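PDB 4NPR: xyloglucan-specific endo-beta-1,4-glucanase GH12 from Aspergillus niveus, which probably catalyses the endohydrolysis of beta-1,4-glucosidic linkages in xyloglucan, with retention of the beta configuration and specificity for that polysaccharide. Local coordinates for residues S115-D120 against S229-T234; S64-V69 against A89-T94. One frame throughout, in Å; residues are numbered along the deposited sequence.

In the fold
Both contacts join the two sheets of the GH12 beta jelly roll. Contact 2 closes before contact 1 opens along the chain. It sets strand 67-77 of the six-stranded sheet against strand 87-97 of the nine-stranded one, so side chains meet across the interior of the sandwich. Contact 1 lies at a border of the sandwich, where the chain turns into strand 117-128 of the nine-stranded sheet and, later, into strand 231-240 of the six-stranded one. Strands 67-77 and 231-240 are neighbours, so the contacts share a sheet without touching: centres about 24 Å apart, nearest atoms about 7 Å. One packs layers face to face; the other pairs two crossings backbone to backbone, beside an apolar touch.

Contact 1 (S115-D120 against S229-T234); sequences SNIVAD and SNAVFT
Ser115 and Ser229 face each other as a hydrogen-bonded antiparallel pair, with both side chains projecting from the same side of the backbone they form. Two nearly straight bonds hold the main chains: Ser115 N gives its hydrogen to Ser229 O at 3.0 Å with an N-H...O angle of 166°, and Ser229 N returns one to Ser115 O at 3.1 Å. Above this pair the hydroxyls come tip to tip, Ser115 OG lying 3.3 Å from Ser229 OG in a weak hydrogen bond that either could donate. A first torsion of 48° tucks Ser115 OG between its own backbone N and carbonyl carbon, and from there it points toward Ser229, over the partner segment.

The second touch is apolar. Ile117 reaches across with its CD1 branch, extended away from CA, and the methyl ends 4.3 Å from Ala231 CB. Tyr112 lies against both of these side chains.

Between the two touches, Asn116 and Asn230 each take a left-handed backbone conformation with positive phi, and here both segments turn a corner. Before it, strand 105-113 is in the sheet of 231-240; after it, 117-128 is in the sheet of 215-226. Two antiparallel neighbours therefore bend together from one layer to the other, with the serine pair at the bend, an arrangement in keeping with the jelly-roll sandwich of family GH12.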
loop_
_atom_site.group_PDB
_atom_site.type_symbol
_atom_site.label_atom_id
_atom_site.label_comp_id
_atom_site.label_asym_id
_atom_site.label_seq_id
_atom_site.Cartn_x
_atom_site.Cartn_y
_atom_site.Cartn_z
ATOM N N SER A 115 -3.217 17.072 -11.877
ATOM C CA SER A 115 -2.030 17.730 -12.471
ATOM C C SER A 115 -0.745 17.643 -11.637
ATOM O O SER A 115 -0.781 17.761 -10.388
ATOM C CB SER A 115 -2.350 19.180 -12.893
ATOM O OG SER A 115 -3.018 19.858 -11.858
ATOM N N ASN A 116 0.373 17.422 -12.353
ATOM C CA ASN A 116 1.705 17.241 -11.757
ATOM C C ASN A 116 1.770 16.251 -10.603
ATOM O O ASN A 116 2.263 16.565 -9.526
ATOM C CB ASN A 116 2.289 18.596 -11.318
ATOM C CG ASN A 116 2.135 19.664 -12.393
ATOM O OD1 ASN A 116 2.516 19.473 -13.557
ATOM N ND2 ASN A 116 1.547 20.803 -12.015
ATOM N N ILE A 117 1.298 15.042 -10.832
ATOM C CA ILE A 117 1.197 14.036 -9.752
ATOM C C ILE A 117 2.517 13.341 -9.393
ATOM O O ILE A 117 3.218 12.861 -10.275
ATOM C CB ILE A 117 0.132 12.974 -10.082
ATOM C CG1 ILE A 117 -1.273 13.577 -9.920
ATOM C CG2 ILE A 117 0.201 11.814 -9.112
ATOM C CD1 ILE A 117 -2.379 12.831 -10.653
ATOM N N VAL A 118 2.838 13.306 -8.096
ATOM C CA VAL A 118 3.960 12.537 -7.565
ATOM C C VAL A 118 3.358 11.751 -6.394
ATOM O O VAL A 118 2.896 12.323 -5.438
ATOM C CB VAL A 118 5.115 13.455 -7.068
ATOM C CG1 VAL A 118 6.337 12.642 -6.615
ATOM C CG2 VAL A 118 5.500 14.469 -8.130
ATOM N N ALA A 119 3.343 10.431 -6.510
ATOM C CA ALA A 119 2.512 9.550 -5.673
ATOM C C ALA A 119 2.843 8.155 -6.051
ATOM O O ALA A 119 3.291 7.914 -7.165
ATOM C CB ALA A 119 1.036 9.770 -5.941
ATOM N N ASP A 120 2.659 7.246 -5.114
ATOM C CA ASP A 120 2.647 5.816 -5.414
ATOM C C ASP A 120 1.287 5.197 -5.127
ATOM O O ASP A 120 0.456 5.801 -4.437
ATOM C CB ASP A 120 3.781 5.041 -4.691
ATOM C CG ASP A 120 3.586 4.929 -3.187
ATOM O OD1 ASP A 120 2.574 4.380 -2.698
ATOM O OD2 ASP A 120 4.494 5.363 -2.472
ATOM N N SER A 229 -1.921 18.643 -7.644
ATOM C CA SER A 229 -3.215 19.355 -7.416
ATOM C C SER A 229 -4.330 18.663 -8.159
ATOM O O SER A 229 -4.089 18.099 -9.233
ATOM C CB SER A 229 -3.157 20.842 -7.833
ATOM O OG SER A 229 -2.258 21.044 -8.886
ATOM N N ASN A 230 -5.530 18.728 -7.571
ATOM C CA ASN A 230 -6.753 18.102 -8.095
ATOM C C ASN A 230 -6.585 16.650 -8.458
ATOM O O ASN A 230 -7.071 16.205 -9.507
ATOM C CB ASN A 230 -7.294 18.877 -9.288
ATOM C CG ASN A 230 -7.569 20.316 -8.931
ATOM O OD1 ASN A 230 -8.406 20.605 -8.065
ATOM N ND2 ASN A 230 -6.829 21.226 -9.529
ATOM N N ALA A 231 -5.874 15.917 -7.597
ATOM C CA ALA A 231 -5.697 14.509 -7.812
ATOM C C ALA A 231 -6.933 13.825 -7.340
ATOM O O ALA A 231 -7.602 14.264 -6.398
ATOM C CB ALA A 231 -4.489 13.983 -7.076
ATOM N N VAL A 232 -7.247 12.754 -8.047
ATOM C CA VAL A 232 -8.366 11.900 -7.730
ATOM C C VAL A 232 -7.842 10.512 -7.980
ATOM O O VAL A 232 -7.388 10.204 -9.078
ATOM C CB VAL A 232 -9.601 12.171 -8.611
ATOM C CG1 VAL A 232 -10.789 11.339 -8.116
ATOM C CG2 VAL A 232 -9.968 13.652 -8.617
ATOM N N PHE A 233 -7.818 9.722 -6.920
ATOM C CA PHE A 233 -7.453 8.325 -6.973
ATOM C C PHE A 233 -8.751 7.536 -6.743
ATOM O O PHE A 233 -9.388 7.662 -5.712
ATOM C CB PHE A 233 -6.410 8.015 -5.912
ATOM C CG PHE A 233 -6.106 6.555 -5.772
ATOM C CD1 PHE A 233 -5.474 5.862 -6.800
ATOM C CD2 PHE A 233 -6.446 5.869 -4.620
ATOM C CE1 PHE A 233 -5.186 4.534 -6.677
ATOM C CE2 PHE A 233 -6.125 4.524 -4.478
ATOM C CZ PHE A 233 -5.496 3.866 -5.501
ATOM N N THR A 234 -9.108 6.745 -7.743
ATOM C CA THR A 234 -10.373 6.078 -7.882
ATOM C C THR A 234 -10.041 4.607 -7.854
ATOM O O THR A 234 -9.354 4.092 -8.735
ATOM C CB THR A 234 -11.011 6.394 -9.263
ATOM O OG1 THR A 234 -11.155 7.807 -9.409
ATOM C CG2 THR A 234 -12.365 5.779 -9.419
#

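Contact 2 (S64-V69 against A89-T94); sequences SGNTIV and AALQFT. With SO4 (sulfate ion), chain C.
Ile68 and Ala89 meet across the interior of the beta jelly roll, one from each of its two facing sheets. The side chain of Ile68 starts toward the opposite layer, its CB still 5.5 Å from Ala89 CB. There it divides. The short branch, CG2, makes the contact, stopping 4.4 Å from the Ala89 CB methyl. CG1 is set trans to the backbone N (chi1 -178°) and stays back, as far from that methyl as Ile68 CB is; CD1 then brings the long branch forward again, to 4.8 Å from Ala89 CB. Only the CG2 prong is therefore in contact with Ala89, with CD1 just beyond touching distance, while Phe60 and Tyr238 of the neighbouring strands pack against Ile68 from within its own sheet.

Nearer the end of the sandwich, Asn66 ND2 approaches Leu91 CD1 at 4.4 Å, a loose polar-to-methyl touch. The other arm of the amide is engaged: Asn66 OD1 accepts a hydrogen bond from Asn38 ND2, while Tyr39 OH bonds to Asn66 O. Asn66 belongs to a type II' turn with Gly65 before it. The turn closes a tight hairpin between strands 53-64 and 67-77, and Ser64 and Thr67 bond reciprocally through their backbones.

Thr67, next to Ile68, sends its side chain the other way, out of the interior. There it finds a sulfate, probably from the crystallisation liquor, which Ser239 OG also binds; Thr67 OG1 donates to sulfate O2 at 2.7 Å.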
loop_
_atom_site.group_PDB
_atom_site.type_symbol
_atom_site.label_atom_id
_atom_site.label_comp_id
_atom_site.label_asym_id
_atom_site.label_seq_id
_atom_site.Cartn_x
_atom_site.Cartn_y
_atom_site.Cartn_z
ATOM N N SER A 64 -19.451 -4.867 -1.576
ATOM C CA SER A 64 -20.216 -5.846 -2.282
ATOM C C SER A 64 -19.444 -7.146 -2.149
ATOM O O SER A 64 -18.388 -7.332 -2.787
ATOM C CB SER A 64 -20.315 -5.383 -3.739
ATOM O OG SER A 64 -20.935 -6.348 -4.546
ATOM N N GLY A 65 -19.967 -8.041 -1.318
ATOM C CA GLY A 65 -19.238 -9.238 -0.900
ATOM C C GLY A 65 -17.998 -8.775 -0.174
ATOM O O GLY A 65 -18.108 -7.947 0.728
ATOM N N ASN A 66 -16.818 -9.238 -0.602
ATOM C CA ASN A 66 -15.561 -8.709 -0.043
ATOM C C ASN A 66 -14.853 -7.679 -0.925
ATOM O O ASN A 66 -13.671 -7.469 -0.762
ATOM C CB ASN A 66 -14.600 -9.825 0.355
ATOM C CG ASN A 66 -13.766 -9.444 1.587
ATOM O OD1 ASN A 66 -14.277 -8.816 2.546
ATOM N ND2 ASN A 66 -12.480 -9.794 1.563
ATOM N N THR A 67 -15.610 -7.003 -1.794
ATOM C CA THR A 67 -15.096 -5.980 -2.717
ATOM C C THR A 67 -15.490 -4.552 -2.344
ATOM O O THR A 67 -16.667 -4.222 -2.280
ATOM C CB THR A 67 -15.646 -6.268 -4.122
ATOM O OG1 THR A 67 -15.258 -7.587 -4.486
ATOM C CG2 THR A 67 -15.123 -5.285 -5.152
ATOM N N ILE A 68 -14.498 -3.698 -2.129
ATOM C CA ILE A 68 -14.744 -2.318 -1.697
ATOM C C ILE A 68 -14.453 -1.369 -2.866
ATOM O O ILE A 68 -13.557 -1.652 -3.674
ATOM C CB ILE A 68 -13.952 -1.938 -0.431
ATOM C CG1 ILE A 68 -14.276 -0.501 0.017
ATOM C CG2 ILE A 68 -12.442 -2.061 -0.626
ATOM C CD1 ILE A 68 -13.894 -0.203 1.463
ATOM N N VAL A 69 -15.279 -0.321 -2.989
ATOM C CA VAL A 69 -15.170 0.726 -4.005
ATOM C C VAL A 69 -15.030 2.044 -3.242
ATOM O O VAL A 69 -15.848 2.358 -2.376
ATOM C CB VAL A 69 -16.454 0.734 -4.915
ATOM C CG1 VAL A 69 -16.412 1.805 -6.016
ATOM C CG2 VAL A 69 -16.686 -0.677 -5.505
ATOM N N ALA A 89 -7.303 1.085 2.196
ATOM C CA ALA A 89 -8.190 0.088 2.792
ATOM C C ALA A 89 -7.335 -1.023 3.476
ATOM O O ALA A 89 -6.534 -1.656 2.820
ATOM C CB ALA A 89 -9.068 -0.525 1.717
ATOM N N ALA A 90 -7.592 -1.281 4.760
ATOM C CA ALA A 90 -6.910 -2.303 5.556
ATOM C C ALA A 90 -7.847 -3.460 5.891
ATOM O O ALA A 90 -8.965 -3.289 6.392
ATOM C CB ALA A 90 -6.378 -1.687 6.847
ATOM N N LEU A 91 -7.377 -4.655 5.614
ATOM C CA LEU A 91 -8.147 -5.840 5.862
ATOM C C LEU A 91 -8.035 -6.152 7.336
ATOM O O LEU A 91 -6.949 -6.074 7.879
ATOM C CB LEU A 91 -7.568 -6.996 5.070
ATOM C CG LEU A 91 -8.313 -8.311 5.221
ATOM C CD1 LEU A 91 -9.663 -8.185 4.526
ATOM C CD2 LEU A 91 -7.474 -9.471 4.669
ATOM N N GLN A 92 -9.153 -6.540 7.952
ATOM C CA GLN A 92 -9.228 -6.914 9.363
ATOM C C GLN A 92 -9.260 -8.427 9.439
ATOM O O GLN A 92 -10.160 -9.075 8.949
ATOM C CB GLN A 92 -10.473 -6.311 9.995
ATOM C CG GLN A 92 -10.599 -4.805 9.780
ATOM C CD GLN A 92 -9.385 -4.023 10.343
ATOM O OE1 GLN A 92 -8.584 -3.444 9.601
ATOM N NE2 GLN A 92 -9.252 -4.021 11.647
ATOM N N PHE A 93 -8.225 -9.008 9.993
ATOM C CA PHE A 93 -8.154 -10.459 10.039
ATOM C C PHE A 93 -7.296 -10.871 11.207
ATOM O O PHE A 93 -6.596 -10.077 11.823
ATOM C CB PHE A 93 -7.573 -11.038 8.736
ATOM C CG PHE A 93 -6.133 -10.630 8.489
ATOM C CD1 PHE A 93 -5.822 -9.329 8.117
ATOM C CD2 PHE A 93 -5.093 -11.548 8.663
ATOM C CE1 PHE A 93 -4.523 -8.946 7.912
ATOM C CE2 PHE A 93 -3.787 -11.172 8.465
ATOM C CZ PHE A 93 -3.498 -9.864 8.091
ATOM N N THR A 94 -7.379 -12.146 11.508
ATOM C CA THR A 94 -6.595 -12.692 12.574
ATOM C C THR A 94 -5.222 -13.006 12.006
ATOM O O THR A 94 -5.132 -13.654 10.976
ATOM C CB THR A 94 -7.248 -13.967 13.105
ATOM O OG1 THR A 94 -8.573 -13.649 13.561
ATOM C CG2 THR A 94 -6.427 -14.532 14.242
HETATM S S SO4 C . -13.366 -9.824 -6.690
HETATM O O1 SO4 C . -12.213 -9.937 -7.621
HETATM O O2 SO4 C . -13.303 -8.465 -6.088
HETATM O O3 SO4 C . -14.619 -9.993 -7.482
HETATM O O4 SO4 C . -13.303 -10.872 -5.619
#